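Local atomic coordinates of ankyrin repeat domain-containing protein EMB506, chloroplastic (Arabidopsis thaliana, PDB entry 6JD6), a protein that takes part in the initial differentiation of the proplastid during embryo development, is required for correct cotyledon and leaf margin development, and has condensate scaffold activity. Residues I154-A159 with V186-L191; R222-T227 with D257-D262. All blocks are in the same frame, centred on the assembly; numbering follows the deposited sequence.

Interaction 1 of 2, residues I154-A159 with V186-L191; sequences IGKKEA and VQVGAL
Lys-156 runs its aliphatic chain alongside Val-188 and on to Ala-190, sliding past the valine side chain in the opposite direction. With CG anti to the backbone N (chi1 -161°) and an extended course as far as CE, the lysine meets its neighbours one methylene at a time. CB lies 4.1 Å from Val-188 CG2, and CG is shared between that methyl and Ala-190 CB. Further out, CD comes to 3.6 Å from Val-188 O, and CE lies 3.8 Å from the same oxygen and 4.0 Å from Ala-190 CA, just before helix 191-199. The final bend at chi4 (-65°) turns NZ aside, so this is a contact of methylenes rather than of the charged tip. Val-188 CG1, the other methyl, reaches to 3.7 Å from Ile-154 O. Glu-158 closes the other end, where its OE1 stands 3.3 Å from Ala-190 CB while hydrogen-bonded to Thr-193 OG1 of helix 191-199. Replacing Lys-156 by a serine would probably leave Ala-190 and the carbonyl of Val-188 without the methylenes packed on them and open a gap between the two turns. Both backbones leave a helix through a Schellman motif, with Lys-156 and Gly-189 at the positive-phi positions. The contact therefore joins equivalent interhelical turns of two consecutive ankyrin repeats, ANK 2 and ANK 3. The turns link helix 148-154 to 158-166 and helix 181-187 to 191-199; Val-186 packs on helices 214-220 and 224-232, Leu-191 on helix 224-232, and another protein's chain lies against Ile-154 and Val-188.

Interaction 2 of 2, residues R222-T227 with D257-D262; sequences RNRDIT and DFKSYD. With SO4 (sulfate ion), chain C; SO4 (sulfate ion), chain H.
Arg-222 and Lys-259 bring the backbones to 6.6 Å between their CA atoms, where 222-227 leaves helix 214-220 through a Schellman motif and 257-262 is about to enter helix 260-269, so that the interhelical turns of ANK 4 and ANK 5 meet. Bent at chi2 and chi3, Arg-222 aims NE at Phe-258 O, 2.9 Å away with an N-H...O angle of 159°. NE lies in the carbonyl plane, and the oxygen lies near the guanidinium plane; NH2 adds a weak bond to it. The terminal nitrogens also bind carbonyls of Val-219, Leu-250 and Ala-251. In return, Lys-259 NZ donates to Arg-222 O from above the carbonyl plane at 2.9 Å. Arg-224 NH1 forms a bent salt bridge (133°) with Asp-262 OD2 at 3.0 Å, on the anti side but out of the carboxylate plane, though the two planes are only 11° apart. The chain C sulfate spans both segments: O4 accepts from Arg-224 N and NE and weakly from Lys-259 NZ, O1 from Arg-224 NH2, O2 from Asp-225 N. Thus the start of helix 224-232, with Arg-224 and Lys-259 beside it, holds an anion firmly, whereas backbone N-H groups starting helix 260-269 hold the chain H sulfate weakly; both ions probably come from the crystallisation liquor.

Overall arrangement
Interactions 1 and 2 follow one another along the chain and repeat one theme of the ankyrin solenoid, the turn between the two helices of one repeat meeting that of the next: ANK 2 with ANK 3, then ANK 4 with ANK 5. Their centres are about 18 Å apart, interaction 1 near the middle of the chain and interaction 2 towards its C-terminal end. Ile-226 links them, its CD1 3.7 Å from Gly-189 CA and its CG1 3.8 Å from Leu-191 CD1. Aliphatic packing dominates the first contact, polar bonds the second. Another protein chain reaches residues of both, and a further sulfate lies about 4 Å from the Ile-154 side chain.

Interaction 1 of 2, residues I154-A159 with V186-L191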
ATOM      1  N   ILE A 154      -0.801   3.541  -3.292  1.00 32.41           N
ATOM      2  CA  ILE A 154      -1.340   2.271  -2.817  1.00 33.79           C
ATOM      3  C   ILE A 154      -1.638   2.322  -1.312  1.00 40.06           C
ATOM      4  O   ILE A 154      -2.576   1.680  -0.829  1.00 43.17           O
ATOM      5  CB  ILE A 154      -0.372   1.117  -3.144  1.00 32.57           C
ATOM      6  CG1 ILE A 154      -0.310   0.895  -4.659  1.00 32.27           C
ATOM      7  CG2 ILE A 154      -0.777  -0.176  -2.438  1.00 33.33           C
ATOM      8  CD1 ILE A 154       0.771  -0.078  -5.091  1.00 31.33           C
ATOM      9  N   GLY A 155      -0.854   3.111  -0.578  1.00 38.68           N
ATOM     10  CA  GLY A 155      -1.065   3.292   0.848  1.00 33.78           C
ATOM     11  C   GLY A 155      -1.963   4.478   1.150  1.00 34.95           C
ATOM     12  O   GLY A 155      -2.282   4.744   2.307  1.00 32.84           O
ATOM     13  N   LYS A 156      -2.377   5.188   0.102  1.00 38.66           N
ATOM     14  CA  LYS A 156      -3.226   6.374   0.246  1.00 41.40           C
ATOM     15  C   LYS A 156      -2.636   7.384   1.242  1.00 43.22           C
ATOM     16  O   LYS A 156      -3.329   7.913   2.113  1.00 45.48           O
ATOM     17  CB  LYS A 156      -4.660   5.973   0.626  1.00 41.95           C
ATOM     18  CG  LYS A 156      -5.714   7.051   0.358  1.00 46.85           C
ATOM     19  CD  LYS A 156      -7.119   6.509   0.571  1.00 51.04           C
ATOM     20  CE  LYS A 156      -8.168   7.601   0.437  1.00 54.89           C
ATOM     21  NZ  LYS A 156      -8.030   8.623   1.506  1.00 59.70           N
ATOM     22  N   LYS A 157      -1.341   7.636   1.101  1.00 43.48           N
ATOM     23  CA  LYS A 157      -0.632   8.612   1.921  1.00 41.57           C
ATOM     24  C   LYS A 157      -0.593   9.948   1.187  1.00 42.35           C
ATOM     25  O   LYS A 157       0.421  10.312   0.588  1.00 43.71           O
ATOM     26  CB  LYS A 157       0.791   8.118   2.193  1.00 43.50           C
ATOM     27  CG  LYS A 157       0.999   7.503   3.570  1.00 48.09           C
ATOM     28  CD  LYS A 157       0.292   6.175   3.782  1.00 47.39           C
ATOM     29  CE  LYS A 157       0.257   5.863   5.282  1.00 53.55           C
ATOM     30  NZ  LYS A 157       0.211   4.412   5.644  1.00 50.11           N
ATOM     31  N   GLU A 158      -1.695  10.687   1.247  0.80 41.37           N
ATOM     32  CA  GLU A 158      -1.910  11.797   0.321  0.80 44.52           C
ATOM     33  C   GLU A 158      -0.960  12.991   0.471  0.80 43.36           C
ATOM     34  O   GLU A 158      -0.620  13.635  -0.517  0.80 44.57           O
ATOM     35  CB  GLU A 158      -3.386  12.217   0.312  0.80 47.31           C
ATOM     36  CG  GLU A 158      -4.302  11.106  -0.212  0.80 49.32           C
ATOM     37  CD  GLU A 158      -5.704  11.583  -0.551  0.80 53.84           C
ATOM     38  OE1 GLU A 158      -6.125  11.402  -1.713  0.80 51.82           O
ATOM     39  OE2 GLU A 158      -6.386  12.132   0.341  0.80 59.22           O
ATOM     40  N   ALA A 159      -0.511  13.270   1.688  1.00 43.57           N
ATOM     41  CA  ALA A 159       0.451  14.351   1.905  1.00 43.71           C
ATOM     42  C   ALA A 159       1.825  13.996   1.335  1.00 45.58           C
ATOM     43  O   ALA A 159       2.547  14.862   0.838  1.00 49.52           O
ATOM     44  CB  ALA A 159       0.558  14.688   3.383  1.00 40.03           C
ATOM     45  N   VAL A 186      -7.348   5.481  -8.176  1.00 28.80           N
ATOM     46  CA  VAL A 186      -8.733   5.090  -8.345  1.00 28.64           C
ATOM     47  C   VAL A 186      -9.072   3.862  -7.485  1.00 29.68           C
ATOM     48  O   VAL A 186     -10.103   3.846  -6.810  1.00 30.02           O
ATOM     49  CB  VAL A 186      -9.059   4.835  -9.825  1.00 29.39           C
ATOM     50  CG1 VAL A 186     -10.417   4.195  -9.957  1.00 26.76           C
ATOM     51  CG2 VAL A 186      -9.001   6.153 -10.604  1.00 31.31           C
ATOM     52  N   GLN A 187      -8.198   2.854  -7.477  1.00 27.18           N
ATOM     53  CA  GLN A 187      -8.474   1.643  -6.696  1.00 29.47           C
ATOM     54  C   GLN A 187      -8.641   1.893  -5.194  1.00 32.14           C
ATOM     55  O   GLN A 187      -9.474   1.249  -4.550  1.00 31.66           O
ATOM     56  CB  GLN A 187      -7.433   0.536  -6.914  1.00 28.11           C
ATOM     57  CG  GLN A 187      -7.951  -0.816  -6.405  1.00 30.95           C
ATOM     58  CD  GLN A 187      -6.897  -1.901  -6.299  1.00 35.01           C
ATOM     59  OE1 GLN A 187      -5.719  -1.624  -6.087  1.00 34.31           O
ATOM     60  NE2 GLN A 187      -7.328  -3.158  -6.439  1.00 36.22           N
ATOM     61  N   VAL A 188      -7.856   2.813  -4.635  1.00 29.15           N
ATOM     62  CA  VAL A 188      -7.962   3.109  -3.205  1.00 27.49           C
ATOM     63  C   VAL A 188      -8.962   4.229  -2.932  1.00 29.62           C
ATOM     64  O   VAL A 188      -9.108   4.679  -1.797  1.00 32.15           O
ATOM     65  CB  VAL A 188      -6.582   3.428  -2.558  1.00 29.89           C
ATOM     66  CG1 VAL A 188      -5.599   2.294  -2.828  1.00 31.05           C
ATOM     67  CG2 VAL A 188      -6.026   4.750  -3.074  1.00 28.48           C
ATOM     68  N   GLY A 189      -9.650   4.671  -3.981  1.00 29.37           N
ATOM     69  CA  GLY A 189     -10.672   5.698  -3.859  1.00 31.10           C
ATOM     70  C   GLY A 189     -10.179   7.051  -3.367  1.00 35.86           C
ATOM     71  O   GLY A 189     -10.886   7.747  -2.636  1.00 35.21           O
ATOM     72  N   ALA A 190      -8.969   7.429  -3.764  1.00 35.59           N
ATOM     73  CA  ALA A 190      -8.398   8.709  -3.350  1.00 37.89           C
ATOM     74  C   ALA A 190      -8.784   9.830  -4.311  1.00 38.51           C
ATOM     75  O   ALA A 190      -8.010  10.188  -5.201  1.00 40.15           O
ATOM     76  CB  ALA A 190      -6.882   8.601  -3.236  1.00 36.01           C
ATOM     77  N   LEU A 191      -9.978  10.383  -4.120  1.00 36.23           N
ATOM     78  CA  LEU A 191     -10.512  11.416  -5.004  1.00 39.45           C
ATOM     79  C   LEU A 191      -9.599  12.643  -5.148  1.00 40.57           C
ATOM     80  O   LEU A 191      -9.437  13.174  -6.247  1.00 42.17           O
ATOM     81  CB  LEU A 191     -11.911  11.846  -4.540  1.00 41.36           C
ATOM     82  CG  LEU A 191     -12.616  12.959  -5.323  1.00 44.89           C
ATOM     83  CD1 LEU A 191     -12.828  12.567  -6.779  1.00 42.09           C
ATOM     84  CD2 LEU A 191     -13.945  13.322  -4.670  1.00 46.41           C
TER

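Interaction 2 of 2, residues R222-T227 with D257-D262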
ATOM      1  N   ARG A 222     -17.397   0.795  -7.520  1.00 33.96           N
ATOM      2  CA  ARG A 222     -18.769   1.312  -7.368  1.00 31.94           C
ATOM      3  C   ARG A 222     -18.819   2.792  -6.995  1.00 34.19           C
ATOM      4  O   ARG A 222     -19.867   3.298  -6.587  1.00 34.64           O
ATOM      5  CB  ARG A 222     -19.602   0.492  -6.362  1.00 30.09           C
ATOM      6  CG  ARG A 222     -19.407  -1.024  -6.437  1.00 30.18           C
ATOM      7  CD  ARG A 222     -19.476  -1.521  -7.871  1.00 28.30           C
ATOM      8  NE  ARG A 222     -20.837  -1.578  -8.397  1.00 31.24           N
ATOM      9  CZ  ARG A 222     -21.121  -1.801  -9.675  1.00 30.75           C
ATOM     10  NH1 ARG A 222     -20.134  -1.946 -10.552  1.00 28.07           N
ATOM     11  NH2 ARG A 222     -22.381  -1.865 -10.081  1.00 29.18           N
ATOM     12  N   ASN A 223     -17.697   3.488  -7.144  1.00 31.42           N
ATOM     13  CA  ASN A 223     -17.641   4.893  -6.747  1.00 32.70           C
ATOM     14  C   ASN A 223     -18.170   5.853  -7.811  1.00 35.35           C
ATOM     15  O   ASN A 223     -17.535   6.063  -8.849  1.00 33.81           O
ATOM     16  CB  ASN A 223     -16.223   5.292  -6.345  1.00 34.71           C
ATOM     17  CG  ASN A 223     -16.195   6.596  -5.576  1.00 40.70           C
ATOM     18  OD1 ASN A 223     -16.202   7.679  -6.164  1.00 39.62           O
ATOM     19  ND2 ASN A 223     -16.190   6.500  -4.249  1.00 45.14           N
ATOM     20  N   ARG A 224     -19.329   6.443  -7.535  1.00 34.60           N
ATOM     21  CA  ARG A 224     -19.978   7.356  -8.466  1.00 35.91           C
ATOM     22  C   ARG A 224     -19.191   8.649  -8.694  1.00 35.61           C
ATOM     23  O   ARG A 224     -19.056   9.101  -9.830  1.00 35.63           O
ATOM     24  CB  ARG A 224     -21.400   7.672  -7.988  1.00 39.57           C
ATOM     25  CG  ARG A 224     -22.342   6.471  -8.045  1.00 45.17           C
ATOM     26  CD  ARG A 224     -23.629   6.720  -7.265  1.00 50.42           C
ATOM     27  NE  ARG A 224     -23.384   6.836  -5.829  1.00 54.06           N
ATOM     28  CZ  ARG A 224     -24.341   6.987  -4.917  1.00 58.12           C
ATOM     29  NH1 ARG A 224     -25.611   7.039  -5.292  1.00 61.23           N
ATOM     30  NH2 ARG A 224     -24.027   7.083  -3.632  1.00 57.79           N
ATOM     31  N   ASP A 225     -18.682   9.248  -7.621  1.00 35.67           N
ATOM     32  CA  ASP A 225     -17.929  10.500  -7.735  1.00 39.72           C
ATOM     33  C   ASP A 225     -16.688  10.369  -8.616  1.00 38.74           C
ATOM     34  O   ASP A 225     -16.430  11.219  -9.466  1.00 40.51           O
ATOM     35  CB  ASP A 225     -17.517  11.028  -6.358  1.00 39.44           C
ATOM     36  CG  ASP A 225     -18.670  11.655  -5.607  1.00 47.62           C
ATOM     37  OD1 ASP A 225     -19.712  11.935  -6.237  1.00 50.08           O
ATOM     38  OD2 ASP A 225     -18.529  11.879  -4.386  1.00 52.98           O
ATOM     39  N   ILE A 226     -15.919   9.307  -8.403  1.00 33.92           N
ATOM     40  CA  ILE A 226     -14.690   9.106  -9.164  1.00 35.22           C
ATOM     41  C   ILE A 226     -14.973   8.675 -10.607  1.00 35.84           C
ATOM     42  O   ILE A 226     -14.295   9.120 -11.536  1.00 37.96           O
ATOM     43  CB  ILE A 226     -13.737   8.131  -8.446  1.00 33.59           C
ATOM     44  CG1 ILE A 226     -13.184   8.801  -7.181  1.00 32.95           C
ATOM     45  CG2 ILE A 226     -12.594   7.713  -9.361  1.00 30.81           C
ATOM     46  CD1 ILE A 226     -12.320   7.897  -6.332  1.00 30.67           C
ATOM     47  N   THR A 227     -15.984   7.832 -10.793  1.00 35.35           N
ATOM     48  CA  THR A 227     -16.438   7.476 -12.138  1.00 34.08           C
ATOM     49  C   THR A 227     -16.814   8.737 -12.915  1.00 37.34           C
ATOM     50  O   THR A 227     -16.391   8.926 -14.060  1.00 38.26           O
ATOM     51  CB  THR A 227     -17.642   6.507 -12.102  1.00 33.08           C
ATOM     52  OG1 THR A 227     -17.243   5.257 -11.522  1.00 32.02           O
ATOM     53  CG2 THR A 227     -18.181   6.253 -13.513  1.00 34.11           C
ATOM     54  N   ASP A 257     -28.538  -3.569  -5.786  0.78 51.75           N
ATOM     55  CA  ASP A 257     -27.944  -3.345  -4.463  0.78 51.64           C
ATOM     56  C   ASP A 257     -26.429  -3.123  -4.456  0.78 47.83           C
ATOM     57  O   ASP A 257     -25.770  -3.330  -3.435  0.78 47.81           O
ATOM     58  CB  ASP A 257     -28.317  -4.477  -3.500  0.78 56.21           C
ATOM     59  CG  ASP A 257     -29.815  -4.677  -3.393  0.78 63.53           C
ATOM     60  OD1 ASP A 257     -30.563  -3.686  -3.541  0.78 64.88           O
ATOM     61  OD2 ASP A 257     -30.241  -5.830  -3.166  0.78 67.46           O
ATOM     62  N   PHE A 258     -25.883  -2.695  -5.588  1.00 42.06           N
ATOM     63  CA  PHE A 258     -24.476  -2.321  -5.667  1.00 37.87           C
ATOM     64  C   PHE A 258     -24.305  -1.005  -6.420  1.00 35.13           C
ATOM     65  O   PHE A 258     -23.284  -0.789  -7.077  1.00 35.66           O
ATOM     66  CB  PHE A 258     -23.653  -3.421  -6.350  1.00 37.84           C
ATOM     67  CG  PHE A 258     -23.334  -4.588  -5.457  1.00 39.76           C
ATOM     68  CD1 PHE A 258     -22.167  -4.611  -4.716  1.00 39.34           C
ATOM     69  CD2 PHE A 258     -24.201  -5.664  -5.363  1.00 41.35           C
ATOM     70  CE1 PHE A 258     -21.869  -5.684  -3.893  1.00 40.40           C
ATOM     71  CE2 PHE A 258     -23.907  -6.740  -4.544  1.00 41.81           C
ATOM     72  CZ  PHE A 258     -22.744  -6.749  -3.810  1.00 40.68           C
ATOM     73  N   LYS A 259     -25.314  -0.142  -6.330  1.00 35.63           N
ATOM     74  CA  LYS A 259     -25.310   1.157  -7.000  1.00 38.58           C
ATOM     75  C   LYS A 259     -25.173   1.012  -8.515  1.00 39.23           C
ATOM     76  O   LYS A 259     -24.679   1.910  -9.195  1.00 40.16           O
ATOM     77  CB  LYS A 259     -24.205   2.055  -6.427  1.00 38.75           C
ATOM     78  CG  LYS A 259     -24.437   2.429  -4.964  1.00 41.97           C
ATOM     79  CD  LYS A 259     -23.153   2.405  -4.160  1.00 46.30           C
ATOM     80  CE  LYS A 259     -22.256   3.572  -4.511  1.00 47.88           C
ATOM     81  NZ  LYS A 259     -20.905   3.407  -3.906  1.00 45.41           N
ATOM     82  N   SER A 260     -25.631  -0.122  -9.034  1.00 39.54           N
ATOM     83  CA  SER A 260     -25.432  -0.462 -10.437  1.00 39.74           C
ATOM     84  C   SER A 260     -26.165   0.478 -11.382  1.00 42.01           C
ATOM     85  O   SER A 260     -25.605   0.907 -12.390  1.00 42.89           O
ATOM     86  CB  SER A 260     -25.856  -1.904 -10.703  1.00 38.52           C
ATOM     87  OG  SER A 260     -25.039  -2.801  -9.975  1.00 38.09           O
ATOM     88  N   TYR A 261     -27.415   0.795 -11.064  1.00 43.08           N
ATOM     89  CA  TYR A 261     -28.197   1.666 -11.929  1.00 44.27           C
ATOM     90  C   TYR A 261     -27.609   3.074 -12.015  1.00 43.23           C
ATOM     91  O   TYR A 261     -27.575   3.667 -13.088  1.00 45.48           O
ATOM     92  CB  TYR A 261     -29.661   1.735 -11.490  1.00 50.09           C
ATOM     93  CG  TYR A 261     -30.492   2.567 -12.438  1.00 57.01           C
ATOM     94  CD1 TYR A 261     -30.867   2.066 -13.675  1.00 59.05           C
ATOM     95  CD2 TYR A 261     -30.874   3.862 -12.111  1.00 60.71           C
ATOM     96  CE1 TYR A 261     -31.612   2.821 -14.556  1.00 62.74           C
ATOM     97  CE2 TYR A 261     -31.625   4.627 -12.988  1.00 62.80           C
ATOM     98  CZ  TYR A 261     -31.988   4.098 -14.209  1.00 65.81           C
ATOM     99  OH  TYR A 261     -32.730   4.844 -15.095  1.00 71.50           O
ATOM    100  N   ASP A 262     -27.152   3.603 -10.884  1.00 40.73           N
ATOM    101  CA  ASP A 262     -26.546   4.930 -10.863  1.00 43.70           C
ATOM    102  C   ASP A 262     -25.303   4.981 -11.739  1.00 42.46           C
ATOM    103  O   ASP A 262     -25.099   5.939 -12.484  1.00 45.84           O
ATOM    104  CB  ASP A 262     -26.188   5.348  -9.435  1.00 45.23           C
ATOM    105  CG  ASP A 262     -27.406   5.702  -8.612  1.00 50.82           C
ATOM    106  OD1 ASP A 262     -28.475   5.952  -9.208  1.00 53.58           O
ATOM    107  OD2 ASP A 262     -27.292   5.737  -7.369  1.00 52.66           O
TER
HETATM  108  S   SO4 C 301     -20.144   7.338  -4.141  0.81 46.09           S
HETATM  109  O1  SO4 C 301     -21.259   7.787  -3.312  0.81 49.65           O
HETATM  110  O2  SO4 C 301     -19.580   8.475  -4.865  0.81 40.93           O
HETATM  111  O3  SO4 C 301     -19.105   6.757  -3.297  0.81 50.60           O
HETATM  112  O4  SO4 C 301     -20.625   6.316  -5.067  0.81 42.46           O
HETATM  113  S   SO4 H 306     -29.187   0.146  -7.602  1.00117.97           S
HETATM  114  O1  SO4 H 306     -30.645   0.058  -7.565  1.00120.90           O
HETATM  115  O2  SO4 H 306     -28.788   1.469  -8.078  1.00116.19           O
HETATM  116  O3  SO4 H 306     -28.656  -0.068  -6.257  1.00118.75           O
HETATM  117  O4  SO4 H 306     -28.665  -0.879  -8.502  1.00115.82           O